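Local coordinates for putative uncharacterized protein (Chaetomium thermophilum, PDB 5T8V) that probably helps load cohesin onto chromatin, this chain being the C-terminal, HEAT-repeat part of the Scc2-type loader, at residues 727-738 with 782-793; 840-850 with 877-887. One frame throughout, in Å; residues are numbered along the deposited sequence.

Interaction 1 (727-738 with 782-793); sequences SAIANGLLHRVQ and QTVKRGNVANVL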
# COMPACT_ATOMS: atom_id res chain seq x y z
N SER A 727 4.49 24.60 -11.16
CA SER A 727 5.81 24.74 -11.78
C SER A 727 6.71 23.56 -11.44
O SER A 727 7.45 23.08 -12.30
CB SER A 727 6.46 26.05 -11.34
OG SER A 727 6.65 26.09 -9.94
N ALA A 728 6.66 23.07 -10.20
CA ALA A 728 7.46 21.90 -9.84
C ALA A 728 7.00 20.66 -10.60
O ALA A 728 7.82 19.89 -11.12
CB ALA A 728 7.38 21.67 -8.33
N ILE A 729 5.68 20.44 -10.66
CA ILE A 729 5.11 19.36 -11.45
C ILE A 729 5.64 19.42 -12.88
O ILE A 729 6.21 18.45 -13.40
CB ILE A 729 3.57 19.42 -11.45
CG1 ILE A 729 3.00 19.45 -10.02
CG2 ILE A 729 2.98 18.26 -12.24
CD1 ILE A 729 3.22 18.20 -9.23
N ALA A 730 5.46 20.57 -13.53
CA ALA A 730 5.86 20.70 -14.92
C ALA A 730 7.36 20.49 -15.09
O ALA A 730 7.80 19.93 -16.10
CB ALA A 730 5.46 22.08 -15.46
N ASN A 731 8.15 20.92 -14.11
CA ASN A 731 9.60 20.74 -14.21
C ASN A 731 9.96 19.26 -14.15
O ASN A 731 10.81 18.79 -14.93
CB ASN A 731 10.30 21.50 -13.09
CG ASN A 731 11.80 21.59 -13.30
OD1 ASN A 731 12.52 20.62 -13.07
ND2 ASN A 731 12.28 22.75 -13.74
N GLY A 732 9.33 18.50 -13.25
CA GLY A 732 9.59 17.07 -13.20
C GLY A 732 9.13 16.35 -14.46
O GLY A 732 9.88 15.59 -15.08
N LEU A 733 7.87 16.59 -14.85
CA LEU A 733 7.35 16.02 -16.09
C LEU A 733 8.29 16.26 -17.25
O LEU A 733 8.63 15.34 -18.00
CB LEU A 733 5.97 16.61 -16.39
CG LEU A 733 4.80 16.08 -15.57
CD1 LEU A 733 3.58 16.98 -15.73
CD2 LEU A 733 4.45 14.66 -15.98
N LEU A 734 8.73 17.51 -17.41
CA LEU A 734 9.65 17.83 -18.50
C LEU A 734 10.96 17.06 -18.34
O LEU A 734 11.49 16.53 -19.32
CB LEU A 734 9.91 19.33 -18.55
CG LEU A 734 8.84 20.15 -19.28
CD1 LEU A 734 8.92 21.63 -18.93
CD2 LEU A 734 8.97 19.97 -20.79
N HIS A 735 11.49 16.98 -17.12
CA HIS A 735 12.70 16.19 -16.89
C HIS A 735 12.51 14.75 -17.33
O HIS A 735 13.48 14.07 -17.69
CB HIS A 735 13.11 16.24 -15.42
CG HIS A 735 14.21 17.20 -15.13
ND1 HIS A 735 13.98 18.49 -14.69
CD2 HIS A 735 15.56 17.07 -15.22
CE1 HIS A 735 15.13 19.11 -14.52
NE2 HIS A 735 16.11 18.27 -14.83
N ARG A 736 11.27 14.25 -17.31
CA ARG A 736 11.00 12.87 -17.67
C ARG A 736 10.79 12.66 -19.17
O ARG A 736 10.29 11.61 -19.57
CB ARG A 736 9.77 12.36 -16.90
CG ARG A 736 9.98 12.30 -15.39
CD ARG A 736 10.54 10.95 -14.95
NE ARG A 736 11.82 10.63 -15.59
CZ ARG A 736 13.01 11.02 -15.13
NH1 ARG A 736 13.11 11.75 -14.02
NH2 ARG A 736 14.11 10.67 -15.78
N VAL A 737 11.15 13.64 -20.00
CA VAL A 737 11.09 13.43 -21.45
C VAL A 737 12.31 12.66 -21.93
O VAL A 737 12.23 11.91 -22.91
CB VAL A 737 10.95 14.78 -22.18
CG1 VAL A 737 10.95 14.57 -23.70
CG2 VAL A 737 9.68 15.49 -21.75
N GLN A 738 13.46 12.84 -21.28
CA GLN A 738 14.67 12.08 -21.59
C GLN A 738 14.83 10.92 -20.61
O GLN A 738 15.83 10.78 -19.91
CB GLN A 738 15.89 13.00 -21.56
CG GLN A 738 15.92 14.02 -22.69
CD GLN A 738 17.13 14.93 -22.62
OE1 GLN A 738 17.74 15.08 -21.57
NE2 GLN A 738 17.48 15.53 -23.75
N GLN A 782 8.15 30.46 -14.84
CA GLN A 782 8.53 29.89 -13.56
C GLN A 782 9.13 28.50 -13.73
O GLN A 782 10.12 28.16 -13.06
CB GLN A 782 7.32 29.83 -12.63
CG GLN A 782 6.98 31.15 -11.96
CD GLN A 782 5.87 31.02 -10.93
OE1 GLN A 782 4.93 31.82 -10.91
NE2 GLN A 782 5.98 30.02 -10.06
N THR A 783 8.56 27.69 -14.62
CA THR A 783 9.04 26.32 -14.78
C THR A 783 10.46 26.28 -15.32
O THR A 783 11.30 25.52 -14.82
CB THR A 783 8.09 25.54 -15.70
OG1 THR A 783 6.76 25.58 -15.16
CG2 THR A 783 8.54 24.09 -15.83
N VAL A 784 10.77 27.09 -16.34
CA VAL A 784 12.11 27.07 -16.90
C VAL A 784 13.10 27.73 -15.95
O VAL A 784 14.26 27.31 -15.83
CB VAL A 784 12.14 27.73 -18.30
CG1 VAL A 784 11.11 27.07 -19.21
CG2 VAL A 784 11.91 29.23 -18.20
N LYS A 785 12.66 28.79 -15.25
CA LYS A 785 13.53 29.42 -14.26
C LYS A 785 13.83 28.48 -13.11
O LYS A 785 14.88 28.61 -12.47
CB LYS A 785 12.88 30.71 -13.74
CG LYS A 785 13.47 31.22 -12.43
CD LYS A 785 13.27 32.72 -12.28
CE LYS A 785 13.57 33.21 -10.87
NZ LYS A 785 12.39 33.06 -9.96
N ARG A 786 12.94 27.53 -12.84
CA ARG A 786 13.13 26.65 -11.69
C ARG A 786 14.38 25.80 -11.84
O ARG A 786 15.24 25.77 -10.95
CB ARG A 786 11.89 25.77 -11.52
CG ARG A 786 12.07 24.64 -10.51
CD ARG A 786 10.74 23.98 -10.19
NE ARG A 786 9.92 24.80 -9.30
CZ ARG A 786 9.99 24.78 -7.97
NH1 ARG A 786 10.85 23.98 -7.36
NH2 ARG A 786 9.21 25.57 -7.25
N GLY A 787 14.52 25.09 -12.97
CA GLY A 787 15.60 24.14 -13.10
C GLY A 787 16.16 23.96 -14.50
O GLY A 787 16.00 24.82 -15.37
N ASN A 788 16.83 22.82 -14.71
CA ASN A 788 17.54 22.53 -15.95
C ASN A 788 16.57 21.86 -16.92
O ASN A 788 16.50 20.64 -17.04
CB ASN A 788 18.76 21.66 -15.68
CG ASN A 788 19.48 22.06 -14.41
OD1 ASN A 788 19.65 23.24 -14.12
ND2 ASN A 788 19.91 21.07 -13.64
N VAL A 789 15.81 22.70 -17.64
CA VAL A 789 14.77 22.20 -18.52
C VAL A 789 14.71 23.07 -19.77
O VAL A 789 13.63 23.49 -20.20
CB VAL A 789 13.40 22.18 -17.81
CG1 VAL A 789 12.39 21.43 -18.64
CG2 VAL A 789 13.51 21.52 -16.43
N ALA A 790 15.87 23.34 -20.37
CA ALA A 790 15.92 24.18 -21.56
C ALA A 790 15.92 23.31 -22.82
O ALA A 790 14.97 23.35 -23.60
CB ALA A 790 17.16 25.08 -21.53
N ASN A 791 16.98 22.53 -23.01
CA ASN A 791 17.06 21.64 -24.16
C ASN A 791 15.84 20.73 -24.24
O ASN A 791 15.32 20.46 -25.33
CB ASN A 791 18.35 20.82 -24.08
CG ASN A 791 18.45 19.78 -25.18
OD1 ASN A 791 18.00 18.65 -25.02
ND2 ASN A 791 19.04 20.17 -26.31
N VAL A 792 15.37 20.27 -23.09
CA VAL A 792 14.27 19.31 -23.07
C VAL A 792 13.01 19.95 -23.63
O VAL A 792 12.38 19.42 -24.56
CB VAL A 792 14.04 18.76 -21.65
CG1 VAL A 792 13.13 17.57 -21.70
CG2 VAL A 792 15.36 18.39 -20.98
N LEU A 793 12.61 21.09 -23.07
CA LEU A 793 11.44 21.80 -23.58
C LEU A 793 11.59 22.11 -25.07
O LEU A 793 10.62 22.05 -25.83
CB LEU A 793 11.20 23.08 -22.79
CG LEU A 793 10.12 24.03 -23.32
CD1 LEU A 793 8.82 23.29 -23.58
CD2 LEU A 793 9.88 25.16 -22.33
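Asn731 reaches from helix 727-735 to the C-terminal end of helix 782-786, where its ND2 donates to the backbone O of Thr783 at 3.1 Å. The N-H...O angle is 149°, and the acceptor lies in the amide plane of Asn731. CG stands anti to the backbone N (chi1 -168°), which carries the amide across to the other helix. His735 ND1 donates to the backbone O of Asn731 at 3.2 Å, with that oxygen in the ring plane, and adds a weak bond to the amide oxygen OD1. Thr783 enters as a knob among Ser727, Ala730, Asn731 and Leu734, its CG2 3.7 Å from Ala730 CB, while its OG1 is bonded back to Leu779 O of its own helix. Arg786 folds back over Ser727 and Ala728, its chain bent at chi3, and lays one guanidinium face on the methyl of Ala728; its plane is steeply inclined to the Asn731 amide. Beyond Gly787, where the chain leaves the helix, Val789 splits its two methyls. CG1 meets Leu734 CB, the two side chains crossing at about a right angle, and CG2 lies 3.5 Å from His735 CE1, oblique to the ring. Val792, from the start of the next helix, sets CG1 3.6 Å from Val737 CB. The axes of the segments 727-735 and 782-786 approach to 8.6 Å at 62°, and Trp756 closes over Ala730, Leu734 and Thr783 in this alpha-helical repeat fold. The contact is thus mixed: apolar round Leu734, Val737, Val789 and Val792, with polar side chains packed by their carbons toward Ser727, and the buried Asn731 amide satisfied by a last-turn carbonyl, His735 helping to hold its rotation.

Interaction 2 (840-850 with 877-887); sequences RDVLQVLMIFA and DLTVSRAVVVI
One face of the Arg840 guanidinium carries the Asp877 carboxylate, and its edge meets Thr879; further along, Met847 CE rests on a face of the Arg882 guanidinium. The two helices, 840-850 and 878-887, pack at 27° in the alpha-helical HEAT-repeat array, knobs into holes. Asp877 OD1 lies 3.0 Å from Arg840 NH1 but well out of the guanidinium plane, to which the carboxylate is nearly perpendicular; with no N-H aimed at the oxygen, this salt bridge rests on charge alone. The directed bond is the one in the plane: NH1 donates to Thr879 OG1 at 3.2 Å, with an N-H...O angle of 156°. A valine in place of Thr879 would probably leave the Arg840 guanidinium without its in-plane acceptor and freer to turn over Asp877. Further along the helices, Leu843 sits among Val880, Ala883, Val884 and Ile887, and Ile887 in return sits among Leu843, Leu846, Met847 and Ala850. Arg882 also has a salt bridge to Asp924 of helix 919-935. The Met847 chain is fully extended, with CG anti to the backbone N (chi1 -177°), and its CE ends 3.8 Å from Val886 CG2.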
# COMPACT_ATOMS: atom_id res chain seq x y z
N ARG A 840 13.98 39.27 -18.01
CA ARG A 840 15.03 38.27 -18.16
C ARG A 840 14.45 36.86 -18.21
O ARG A 840 14.70 36.09 -19.14
CB ARG A 840 16.01 38.43 -17.00
CG ARG A 840 17.17 37.45 -16.93
CD ARG A 840 17.80 37.55 -15.55
NE ARG A 840 19.23 37.28 -15.55
CZ ARG A 840 20.03 37.49 -14.50
NH1 ARG A 840 21.32 37.21 -14.59
NH2 ARG A 840 19.54 37.99 -13.38
N ASP A 841 13.64 36.52 -17.20
CA ASP A 841 13.08 35.18 -17.11
C ASP A 841 12.16 34.86 -18.28
O ASP A 841 12.09 33.71 -18.72
CB ASP A 841 12.32 35.02 -15.79
CG ASP A 841 13.22 35.20 -14.58
OD1 ASP A 841 14.43 34.92 -14.70
OD2 ASP A 841 12.72 35.62 -13.51
N VAL A 842 11.44 35.86 -18.80
CA VAL A 842 10.61 35.65 -19.98
C VAL A 842 11.49 35.38 -21.20
O VAL A 842 11.19 34.51 -22.02
CB VAL A 842 9.69 36.86 -20.21
CG1 VAL A 842 8.87 36.68 -21.48
CG2 VAL A 842 8.76 37.05 -19.01
N LEU A 843 12.58 36.13 -21.33
CA LEU A 843 13.47 35.94 -22.47
C LEU A 843 14.17 34.59 -22.41
O LEU A 843 14.59 34.09 -23.46
CB LEU A 843 14.49 37.07 -22.53
CG LEU A 843 13.87 38.44 -22.77
CD1 LEU A 843 14.87 39.54 -22.50
CD2 LEU A 843 13.34 38.55 -24.20
N GLN A 844 14.31 33.99 -21.23
CA GLN A 844 14.90 32.66 -21.17
C GLN A 844 14.02 31.62 -21.86
O GLN A 844 14.54 30.66 -22.44
CB GLN A 844 15.17 32.26 -19.72
CG GLN A 844 16.41 32.90 -19.13
CD GLN A 844 17.66 32.62 -19.95
OE1 GLN A 844 18.22 33.52 -20.58
NE2 GLN A 844 18.09 31.37 -19.95
N VAL A 845 12.70 31.79 -21.80
CA VAL A 845 11.79 30.86 -22.48
C VAL A 845 11.58 31.27 -23.94
O VAL A 845 11.50 30.41 -24.82
CB VAL A 845 10.45 30.75 -21.72
CG1 VAL A 845 9.84 32.11 -21.47
CG2 VAL A 845 9.47 29.86 -22.47
N LEU A 846 11.49 32.57 -24.22
CA LEU A 846 11.44 33.01 -25.61
C LEU A 846 12.66 32.52 -26.38
O LEU A 846 12.55 32.20 -27.57
CB LEU A 846 11.36 34.54 -25.68
CG LEU A 846 9.98 35.15 -25.47
CD1 LEU A 846 10.08 36.66 -25.35
CD2 LEU A 846 9.05 34.76 -26.61
N MET A 847 13.81 32.43 -25.71
CA MET A 847 15.03 31.94 -26.34
C MET A 847 14.83 30.52 -26.88
O MET A 847 15.02 30.26 -28.07
CB MET A 847 16.16 31.98 -25.31
CG MET A 847 17.53 31.57 -25.80
SD MET A 847 18.69 31.63 -24.42
CE MET A 847 20.23 31.23 -25.24
N ILE A 848 14.43 29.60 -26.00
CA ILE A 848 14.25 28.21 -26.41
C ILE A 848 13.09 28.07 -27.39
O ILE A 848 13.10 27.17 -28.24
CB ILE A 848 14.06 27.31 -25.17
CG1 ILE A 848 12.90 27.82 -24.31
CG2 ILE A 848 15.37 27.26 -24.38
CD1 ILE A 848 12.74 27.11 -22.98
N PHE A 849 12.09 28.95 -27.31
CA PHE A 849 11.04 28.95 -28.33
C PHE A 849 11.62 29.27 -29.70
O PHE A 849 11.37 28.55 -30.68
CB PHE A 849 9.95 29.94 -27.96
CG PHE A 849 8.75 29.31 -27.33
CD1 PHE A 849 8.71 29.08 -25.97
CD2 PHE A 849 7.66 28.94 -28.11
CE1 PHE A 849 7.61 28.49 -25.39
CE2 PHE A 849 6.55 28.35 -27.53
CZ PHE A 849 6.53 28.13 -26.17
N ALA A 850 12.39 30.36 -29.80
CA ALA A 850 13.01 30.71 -31.07
C ALA A 850 13.91 29.58 -31.56
O ALA A 850 14.01 29.34 -32.77
CB ALA A 850 13.80 32.00 -30.92
N ASP A 877 23.99 42.61 -17.22
CA ASP A 877 23.14 41.43 -17.28
C ASP A 877 23.37 40.69 -18.59
O ASP A 877 22.82 41.06 -19.63
CB ASP A 877 21.67 41.82 -17.13
CG ASP A 877 20.76 40.61 -16.94
OD1 ASP A 877 21.25 39.57 -16.47
OD2 ASP A 877 19.56 40.72 -17.26
N LEU A 878 24.19 39.63 -18.55
CA LEU A 878 24.56 38.92 -19.76
C LEU A 878 23.47 37.96 -20.22
O LEU A 878 23.37 37.67 -21.42
CB LEU A 878 25.86 38.15 -19.55
CG LEU A 878 27.07 39.00 -19.12
CD1 LEU A 878 28.26 38.11 -18.82
CD2 LEU A 878 27.41 40.03 -20.19
N THR A 879 22.66 37.44 -19.29
CA THR A 879 21.58 36.53 -19.66
C THR A 879 20.68 37.16 -20.71
O THR A 879 20.44 36.57 -21.77
CB THR A 879 20.78 36.17 -18.41
OG1 THR A 879 21.66 35.69 -17.39
CG2 THR A 879 19.75 35.09 -18.73
N VAL A 880 20.16 38.36 -20.43
CA VAL A 880 19.28 39.04 -21.38
C VAL A 880 19.99 39.24 -22.72
O VAL A 880 19.40 39.04 -23.79
CB VAL A 880 18.79 40.38 -20.79
CG1 VAL A 880 19.95 41.22 -20.29
CG2 VAL A 880 17.97 41.15 -21.81
N SER A 881 21.26 39.64 -22.68
CA SER A 881 21.99 39.91 -23.92
C SER A 881 22.09 38.65 -24.78
O SER A 881 21.70 38.65 -25.95
CB SER A 881 23.38 40.45 -23.59
OG SER A 881 23.29 41.67 -22.86
N ARG A 882 22.61 37.56 -24.21
CA ARG A 882 22.70 36.31 -24.95
C ARG A 882 21.32 35.90 -25.46
O ARG A 882 21.19 35.41 -26.59
CB ARG A 882 23.31 35.22 -24.08
CG ARG A 882 23.87 34.05 -24.88
CD ARG A 882 24.61 33.06 -23.99
NE ARG A 882 23.78 31.91 -23.63
CZ ARG A 882 23.72 30.77 -24.31
NH1 ARG A 882 22.93 29.79 -23.90
NH2 ARG A 882 24.44 30.60 -25.42
N ALA A 883 20.29 36.10 -24.64
CA ALA A 883 18.93 35.76 -25.07
C ALA A 883 18.55 36.50 -26.34
O ALA A 883 18.14 35.88 -27.33
CB ALA A 883 17.94 36.07 -23.95
N VAL A 884 18.70 37.83 -26.34
CA VAL A 884 18.23 38.60 -27.49
C VAL A 884 19.08 38.31 -28.72
O VAL A 884 18.56 38.18 -29.83
CB VAL A 884 18.20 40.11 -27.16
CG1 VAL A 884 17.27 40.38 -25.99
CG2 VAL A 884 19.60 40.64 -26.87
N VAL A 885 20.40 38.19 -28.56
CA VAL A 885 21.24 37.92 -29.73
C VAL A 885 20.94 36.55 -30.29
O VAL A 885 21.02 36.34 -31.51
CB VAL A 885 22.74 38.07 -29.40
CG1 VAL A 885 23.04 39.48 -28.90
CG2 VAL A 885 23.17 37.04 -28.38
N VAL A 886 20.58 35.58 -29.44
CA VAL A 886 20.20 34.26 -29.94
C VAL A 886 18.85 34.32 -30.63
O VAL A 886 18.62 33.64 -31.64
CB VAL A 886 20.21 33.24 -28.79
CG1 VAL A 886 19.52 31.94 -29.21
CG2 VAL A 886 21.64 32.95 -28.38
N ILE A 887 17.93 35.14 -30.12
CA ILE A 887 16.62 35.27 -30.75
C ILE A 887 16.76 35.90 -32.13
O ILE A 887 16.07 35.50 -33.08
CB ILE A 887 15.66 36.06 -29.85
CG1 ILE A 887 15.36 35.26 -28.58
CG2 ILE A 887 14.36 36.38 -30.58
CD1 ILE A 887 14.65 36.04 -27.49

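Interaction 1 closes before interaction 2 opens, so the two come in series along the chain, with centres about 17 Å apart on the same side of the chain's centre. Helix 839-852 joins them: it carries the first segment of interaction 2, and its Asp841, Val845 and Ile848 pack against Lys785, Val784, Ala790 and Leu793 of interaction 1. Interaction 1 joins helix 723-735 to helices 773-786 and 791-801, skipping 742-755; interaction 2 joins 839-852 to 878-891, skipping two short helices. Helix 919-935 packs on the far helix, 878-891. This side-by-side packing without a central sheet builds a HEAT-repeat array and extends the elongated body of the loader fragment.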